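Local structure of PrgB (Enterococcus faecalis, 6EVU) at residues Glu24-Asn29 / Thr306-Gln311; Lys224-Ser229 / Ser271-Ala276. The protein promotes cell aggregation, biofilm formation and conjugation by binding and compacting DNA, and this chain is its adhesin domain. All blocks are in the same frame, centred on the assembly; numbering follows the deposited sequence.

Contact 1 (Glu24-Asn29 / Thr306-Gln311); sequences EAISKN and TNLNAQ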
ATOM      1  N   GLU A  24      14.552  17.355  -9.405  1.00 53.14           N
ATOM      2  CA  GLU A  24      15.523  16.429  -9.960  1.00 54.15           C
ATOM      3  C   GLU A  24      14.755  15.304 -10.624  1.00 46.33           C
ATOM      4  O   GLU A  24      13.783  14.798 -10.069  1.00 43.77           O
ATOM      5  CB  GLU A  24      16.467  15.873  -8.885  1.00 53.79           C
ATOM      6  CG  GLU A  24      15.770  15.502  -7.597  1.00 69.11           C
ATOM      7  CD  GLU A  24      16.713  14.848  -6.590  1.00 82.63           C
ATOM      8  OE1 GLU A  24      17.937  15.106  -6.682  1.00 88.73           O
ATOM      9  OE2 GLU A  24      16.230  14.079  -5.717  1.00 79.88           O
ATOM     10  N   ALA A  25      15.191  14.932 -11.817  1.00 50.92           N
ATOM     11  CA  ALA A  25      14.552  13.851 -12.536  1.00 54.99           C
ATOM     12  C   ALA A  25      14.650  12.548 -11.743  1.00 50.95           C
ATOM     13  O   ALA A  25      15.598  12.298 -10.989  1.00 47.92           O
ATOM     14  CB  ALA A  25      15.184  13.700 -13.922  1.00 57.84           C
ATOM     15  N   ILE A  26      13.611  11.744 -11.835  1.00 53.73           N
ATOM     16  CA  ILE A  26      13.641  10.418 -11.229  1.00 50.16           C
ATOM     17  C   ILE A  26      14.072   9.437 -12.302  1.00 53.09           C
ATOM     18  O   ILE A  26      13.388   9.295 -13.319  1.00 49.23           O
ATOM     19  CB  ILE A  26      12.271  10.036 -10.680  1.00 42.00           C
ATOM     20  CG1 ILE A  26      11.724  11.152  -9.807  1.00 48.63           C
ATOM     21  CG2 ILE A  26      12.401   8.741  -9.909  1.00 41.24           C
ATOM     22  CD1 ILE A  26      10.222  11.260  -9.904  1.00 56.32           C
ATOM     23  N   SER A  27      15.192   8.769 -12.096  1.00 46.79           N
ATOM     24  CA  SER A  27      15.561   7.701 -13.020  1.00 64.12           C
ATOM     25  C   SER A  27      14.685   6.462 -12.772  1.00 54.12           C
ATOM     26  O   SER A  27      14.501   6.025 -11.628  1.00 56.49           O
ATOM     27  CB  SER A  27      17.051   7.360 -12.897  1.00 73.11           C
ATOM     28  OG  SER A  27      17.372   6.773 -11.643  1.00 75.38           O
ATOM     29  N   LYS A  28      14.113   5.918 -13.851  1.00 51.30           N
ATOM     30  CA  LYS A  28      13.311   4.700 -13.755  1.00 45.46           C
ATOM     31  C   LYS A  28      14.159   3.475 -14.111  1.00 41.37           C
ATOM     32  O   LYS A  28      13.911   2.749 -15.066  1.00 48.15           O
ATOM     33  CB  LYS A  28      12.064   4.809 -14.623  1.00 51.46           C
ATOM     34  CG  LYS A  28      11.624   6.248 -14.967  1.00 63.74           C
ATOM     35  CD  LYS A  28      10.706   6.928 -13.928  1.00 63.85           C
ATOM     36  CE  LYS A  28       9.942   8.123 -14.541  1.00 76.03           C
ATOM     37  NZ  LYS A  28       8.756   8.586 -13.745  1.00 72.07           N
ATOM     38  N   ASN A  29      15.148   3.220 -13.261  1.00 40.68           N
ATOM     39  CA  ASN A  29      16.049   2.089 -13.477  1.00 50.70           C
ATOM     40  C   ASN A  29      15.362   0.761 -13.176  1.00 44.26           C
ATOM     41  O   ASN A  29      15.570  -0.238 -13.881  1.00 42.44           O
ATOM     42  CB  ASN A  29      17.274   2.256 -12.580  1.00 57.54           C
ATOM     43  CG  ASN A  29      17.725   3.702 -12.477  1.00 63.51           C
ATOM     44  OD1 ASN A  29      17.563   4.367 -11.437  1.00 60.16           O
ATOM     45  ND2 ASN A  29      18.287   4.201 -13.573  1.00 54.68           N
ATOM     46  N   THR A 306       6.187   0.545 -10.220  1.00 31.65           N
ATOM     47  CA  THR A 306       7.149   1.594 -10.514  1.00 34.99           C
ATOM     48  C   THR A 306       6.561   2.639 -11.447  1.00 38.45           C
ATOM     49  O   THR A 306       7.314   3.423 -12.047  1.00 37.21           O
ATOM     50  CB  THR A 306       8.429   1.013 -11.134  1.00 33.38           C
ATOM     51  OG1 THR A 306       8.084   0.239 -12.303  1.00 35.02           O
ATOM     52  CG2 THR A 306       9.195   0.230 -10.140  1.00 33.06           C
ATOM     53  N   ASN A 307       5.240   2.645 -11.591  1.00 39.25           N
ATOM     54  CA  ASN A 307       4.505   3.623 -12.397  1.00 37.87           C
ATOM     55  C   ASN A 307       4.297   4.878 -11.562  1.00 42.85           C
ATOM     56  O   ASN A 307       3.296   5.016 -10.844  1.00 42.10           O
ATOM     57  CB  ASN A 307       3.171   3.020 -12.816  1.00 45.42           C
ATOM     58  CG  ASN A 307       3.308   2.037 -13.968  1.00 67.97           C
ATOM     59  OD1 ASN A 307       2.883   0.872 -13.863  1.00 64.77           O
ATOM     60  ND2 ASN A 307       3.866   2.511 -15.099  1.00 80.32           N
ATOM     61  N   LEU A 308       5.281   5.769 -11.590  1.00 44.05           N
ATOM     62  CA  LEU A 308       5.233   6.961 -10.764  1.00 40.25           C
ATOM     63  C   LEU A 308       4.281   7.956 -11.396  1.00 45.42           C
ATOM     64  O   LEU A 308       4.285   8.163 -12.620  1.00 49.62           O
ATOM     65  CB  LEU A 308       6.631   7.592 -10.618  1.00 44.18           C
ATOM     66  CG  LEU A 308       7.812   6.643 -10.414  1.00 36.10           C
ATOM     67  CD1 LEU A 308       9.137   7.392 -10.255  1.00 38.27           C
ATOM     68  CD2 LEU A 308       7.503   5.842  -9.167  1.00 37.50           C
ATOM     69  N   ASN A 309       3.498   8.636 -10.562  1.00 46.20           N
ATOM     70  CA  ASN A 309       2.674   9.719 -11.090  1.00 47.92           C
ATOM     71  C   ASN A 309       3.426  11.047 -11.179  1.00 46.32           C
ATOM     72  O   ASN A 309       2.796  12.131 -11.197  1.00 53.07           O
ATOM     73  CB  ASN A 309       1.395   9.835 -10.268  1.00 53.95           C
ATOM     74  CG  ASN A 309       0.486   8.646 -10.485  1.00 59.07           C
ATOM     75  OD1 ASN A 309       0.206   8.289 -11.631  1.00 63.07           O
ATOM     76  ND2 ASN A 309       0.035   8.024  -9.407  1.00 63.19           N
ATOM     77  N   ALA A 310       4.757  10.995 -11.331  1.00 47.85           N
ATOM     78  CA  ALA A 310       5.565  12.177 -11.586  1.00 46.90           C
ATOM     79  C   ALA A 310       6.798  11.790 -12.403  1.00 53.30           C
ATOM     80  O   ALA A 310       7.068  10.610 -12.649  1.00 67.76           O
ATOM     81  CB  ALA A 310       5.962  12.866 -10.277  1.00 56.17           C
ATOM     82  N   GLN A 311       7.547  12.803 -12.836  1.00 49.41           N
ATOM     83  CA  GLN A 311       8.816  12.587 -13.512  1.00 49.02           C
ATOM     84  C   GLN A 311       9.981  13.152 -12.732  1.00 59.12           C
ATOM     85  O   GLN A 311      11.136  12.836 -13.044  1.00 62.89           O
ATOM     86  CB  GLN A 311       8.815  13.231 -14.913  1.00 68.25           C
ATOM     87  CG  GLN A 311       7.479  13.132 -15.631  1.00 82.61           C
ATOM     88  CD  GLN A 311       7.487  12.093 -16.744  1.00 90.59           C
ATOM     89  OE1 GLN A 311       7.854  10.932 -16.517  1.00 93.02           O
ATOM     90  NE2 GLN A 311       7.093  12.509 -17.957  1.00 83.97           N
TER
HETATM   91  O   HOH W   1       6.820   6.435 -13.983  1.00 49.58           O
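I26 and L308 point at each other across the contact and meet tip to tip, with CG2 of I26 3.5 Å from CD1 of L308. With CG2 of I26 anti to the backbone N, this methyl is turned to L308, while the other branch ends against the backbone carbonyl of Q311: CD1 of I26 rests 3.4 Å from C of Q311. The same carbonyl receives the backbone N-H of I26, O of Q311 lying 3.0 Å from N of I26 in an almost straight bond (N-H...O 171°), although the donor stands 30° out of the carbonyl plane. A polar and an apolar grip therefore fall on one peptide group.

K28 also comes at L308 end to end, but from the more exposed side. Its chain bends at chi2 (-87°) and then runs extended, bringing NZ of K28 to 3.7 Å from CD1 of L308 and 2.9 Å from O of A310. A water joins the ammonium group to the backbone, accepting from NZ of K28 and from N of L308 at 2.9 Å each. The bridge supplies an acceptor for the L308 amide and probably steadies the end of the lysine. Q311 crosses K28 at about a right angle, its OE1 3.7 Å from NZ of K28, where a weak electrostatic attraction is possible.

Beneath this layer, I26 and L308 both lie on A194 of strand 193-197, and I26 also touches V313. The backbone bond from I26 to Q311 continues the pairing begun by E24 with V313, so the contact belongs to the end of a short antiparallel two-stranded sheet, strands 24-25 and 312-313, that joins a segment near the start of the chain to its C-terminal strand in this adhesin domain of the antigen I/II family.

Contact 2 (Lys224-Ser229 / Ser271-Ala276); sequences KYINGS and SGVGLA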
ATOM      1  N   LYS A 224       9.454  11.051  -1.148  1.00 42.61           N
ATOM      2  CA  LYS A 224       9.672  12.295  -1.880  1.00 42.85           C
ATOM      3  C   LYS A 224       8.337  12.861  -2.354  1.00 48.07           C
ATOM      4  O   LYS A 224       7.519  12.125  -2.909  1.00 46.21           O
ATOM      5  CB  LYS A 224      10.608  12.049  -3.073  1.00 42.89           C
ATOM      6  CG  LYS A 224      12.063  11.813  -2.684  1.00 56.55           C
ATOM      7  CD  LYS A 224      12.672  13.095  -2.090  1.00 64.37           C
ATOM      8  CE  LYS A 224      14.176  13.104  -2.129  1.00 68.40           C
ATOM      9  NZ  LYS A 224      14.679  14.436  -1.708  1.00 72.96           N
ATOM     10  N   TYR A 225       8.133  14.170  -2.162  1.00 40.74           N
ATOM     11  CA  TYR A 225       6.881  14.848  -2.493  1.00 45.32           C
ATOM     12  C   TYR A 225       6.771  15.069  -4.003  1.00 45.10           C
ATOM     13  O   TYR A 225       7.763  15.370  -4.674  1.00 56.58           O
ATOM     14  CB  TYR A 225       6.810  16.214  -1.774  1.00 49.32           C
ATOM     15  CG  TYR A 225       5.607  17.083  -2.130  1.00 58.43           C
ATOM     16  CD1 TYR A 225       4.315  16.708  -1.777  1.00 47.48           C
ATOM     17  CD2 TYR A 225       5.765  18.286  -2.831  1.00 55.29           C
ATOM     18  CE1 TYR A 225       3.217  17.496  -2.092  1.00 51.80           C
ATOM     19  CE2 TYR A 225       4.654  19.096  -3.161  1.00 55.63           C
ATOM     20  CZ  TYR A 225       3.382  18.683  -2.781  1.00 49.13           C
ATOM     21  OH  TYR A 225       2.282  19.430  -3.092  1.00 63.51           O
ATOM     22  N   ILE A 226       5.556  14.909  -4.538  1.00 47.55           N
ATOM     23  CA  ILE A 226       5.257  15.301  -5.914  1.00 46.13           C
ATOM     24  C   ILE A 226       4.538  16.633  -5.884  1.00 45.47           C
ATOM     25  O   ILE A 226       3.566  16.796  -5.138  1.00 46.92           O
ATOM     26  CB  ILE A 226       4.396  14.257  -6.641  1.00 46.12           C
ATOM     27  CG1 ILE A 226       5.078  12.882  -6.666  1.00 41.47           C
ATOM     28  CG2 ILE A 226       4.004  14.779  -8.011  1.00 46.21           C
ATOM     29  CD1 ILE A 226       4.139  11.743  -7.124  1.00 38.68           C
ATOM     30  N   ASN A 227       4.996  17.589  -6.707  1.00 47.02           N
ATOM     31  CA  ASN A 227       4.399  18.917  -6.655  1.00 52.93           C
ATOM     32  C   ASN A 227       2.925  18.867  -7.031  1.00 52.47           C
ATOM     33  O   ASN A 227       2.542  18.242  -8.027  1.00 56.85           O
ATOM     34  CB  ASN A 227       5.145  19.875  -7.561  1.00 53.53           C
ATOM     35  CG  ASN A 227       4.745  21.325  -7.303  1.00 59.59           C
ATOM     36  OD1 ASN A 227       4.374  21.677  -6.183  1.00 63.54           O
ATOM     37  ND2 ASN A 227       4.831  22.149  -8.298  1.00 56.22           N
ATOM     38  N   GLY A 228       2.098  19.533  -6.215  1.00 56.01           N
ATOM     39  CA  GLY A 228       0.665  19.553  -6.382  1.00 55.53           C
ATOM     40  C   GLY A 228      -0.049  18.389  -5.741  1.00 57.16           C
ATOM     41  O   GLY A 228      -1.286  18.376  -5.726  1.00 61.99           O
ATOM     42  N   SER A 229       0.684  17.423  -5.191  1.00 58.23           N
ATOM     43  CA  SER A 229       0.050  16.302  -4.502  1.00 50.20           C
ATOM     44  C   SER A 229      -0.457  16.768  -3.144  1.00 55.49           C
ATOM     45  O   SER A 229       0.084  17.706  -2.532  1.00 53.70           O
ATOM     46  CB  SER A 229       1.023  15.147  -4.324  1.00 43.33           C
ATOM     47  OG  SER A 229       0.486  14.191  -3.403  1.00 47.24           O
ATOM     48  N   SER A 271      -0.429  10.966  -4.561  1.00 42.98           N
ATOM     49  CA  SER A 271       0.772  10.157  -4.734  1.00 42.30           C
ATOM     50  C   SER A 271       2.009  10.805  -4.133  1.00 43.76           C
ATOM     51  O   SER A 271       2.064  12.017  -3.840  1.00 41.61           O
ATOM     52  CB  SER A 271       1.029   9.847  -6.203  1.00 44.17           C
ATOM     53  OG  SER A 271      -0.137   9.314  -6.786  1.00 49.11           O
ATOM     54  N   GLY A 272       3.010   9.953  -3.959  1.00 40.40           N
ATOM     55  CA  GLY A 272       4.369  10.357  -3.673  1.00 42.37           C
ATOM     56  C   GLY A 272       5.288   9.390  -4.390  1.00 37.20           C
ATOM     57  O   GLY A 272       4.826   8.479  -5.084  1.00 40.07           O
ATOM     58  N   VAL A 273       6.581   9.564  -4.171  1.00 40.79           N
ATOM     59  CA  VAL A 273       7.585   8.670  -4.730  1.00 40.40           C
ATOM     60  C   VAL A 273       8.437   8.109  -3.597  1.00 34.65           C
ATOM     61  O   VAL A 273       8.840   8.857  -2.696  1.00 40.40           O
ATOM     62  CB  VAL A 273       8.457   9.397  -5.763  1.00 39.49           C
ATOM     63  CG1 VAL A 273       9.491   8.454  -6.314  1.00 43.99           C
ATOM     64  CG2 VAL A 273       7.538   9.959  -6.860  1.00 40.67           C
ATOM     65  N   GLY A 274       8.654   6.796  -3.617  1.00 34.91           N
ATOM     66  CA  GLY A 274       9.629   6.151  -2.756  1.00 38.60           C
ATOM     67  C   GLY A 274      10.949   5.952  -3.485  1.00 36.10           C
ATOM     68  O   GLY A 274      10.975   5.548  -4.657  1.00 36.49           O
ATOM     69  N   LEU A 275      12.041   6.294  -2.799  1.00 35.97           N
ATOM     70  CA  LEU A 275      13.401   6.160  -3.327  1.00 37.54           C
ATOM     71  C   LEU A 275      14.191   5.269  -2.382  1.00 43.17           C
ATOM     72  O   LEU A 275      14.132   5.457  -1.158  1.00 41.48           O
ATOM     73  CB  LEU A 275      14.110   7.531  -3.505  1.00 41.02           C
ATOM     74  CG  LEU A 275      13.598   8.226  -4.775  1.00 50.99           C
ATOM     75  CD1 LEU A 275      13.865   9.735  -4.810  1.00 60.43           C
ATOM     76  CD2 LEU A 275      14.146   7.535  -5.999  1.00 44.05           C
ATOM     77  N   ALA A 276      14.884   4.269  -2.926  1.00 39.58           N
ATOM     78  CA  ALA A 276      15.627   3.329  -2.088  1.00 37.77           C
ATOM     79  C   ALA A 276      17.047   3.153  -2.632  1.00 40.71           C
ATOM     80  O   ALA A 276      17.230   2.650  -3.744  1.00 41.65           O
ATOM     81  CB  ALA A 276      14.924   1.971  -1.988  1.00 39.67           C
TER
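S229 links the edge of the Y225 ring to S271. The phenol hydroxyl of Y225 donates to O of S229, which lies in the ring plane 2.8 Å from OH and offers a lone pair, while segment 271-276 places nothing over either ring face. The S229 side chain, its OG anti to the backbone N (chi1 167°), reaches across and donates to O of S271 at 2.7 Å, in the carbonyl plane and on a lone pair; V231 N bonds to the same OG. Between tyrosine and serine the chain makes a type II beta turn, I226 to S229, closed by N of S229 on O of I226 at 2.9 Å, with G228 at the positive phi of the turn's third position.

Before the turn, strand 221-225 is an outer strand of a three-stranded antiparallel sheet, with 272-276 at the centre and 193-197 beyond. K224 and V273 form an antiparallel hydrogen-bonded pair between 221-225 and 272-276: N of K224 is 2.8 Å from O of V273, and N of V273 is 3.0 Å from O of K224. Both side chains leave on the face that V313 covers.

I226 crosses V273 at about a right angle, CG1 of I226 3.8 Å from CG2 of V273, and its CD1 lies 3.7 Å from CA of G272, where no side chain intervenes. K224 instead slants over L275. Its CG presses on CD1 of L275 at 3.5 Å, a tight fit, before the chain bends at chi2 and carries NZ away to the carbonyl of K314.

In the fold
The centres of contact 1 and contact 2 lie 9 Å apart, on the same side of the chain's centre, and they touch directly. N309 ND2 probably donates a hydrogen bond to S271 OG, A310 packs on I226, and L308 approaches V273. Along the chain the order is 24-29, 224-229, 271-276, 306-311, so contact 1 brackets contact 2. Strand 193-197 of the three-stranded sheet contributes to both, as A194 touches side chains of each, and V313 of strand 312-313 does likewise. Segments from near the two ends of the chain thus pack beside the three-stranded sheet, forming one continuous packed region.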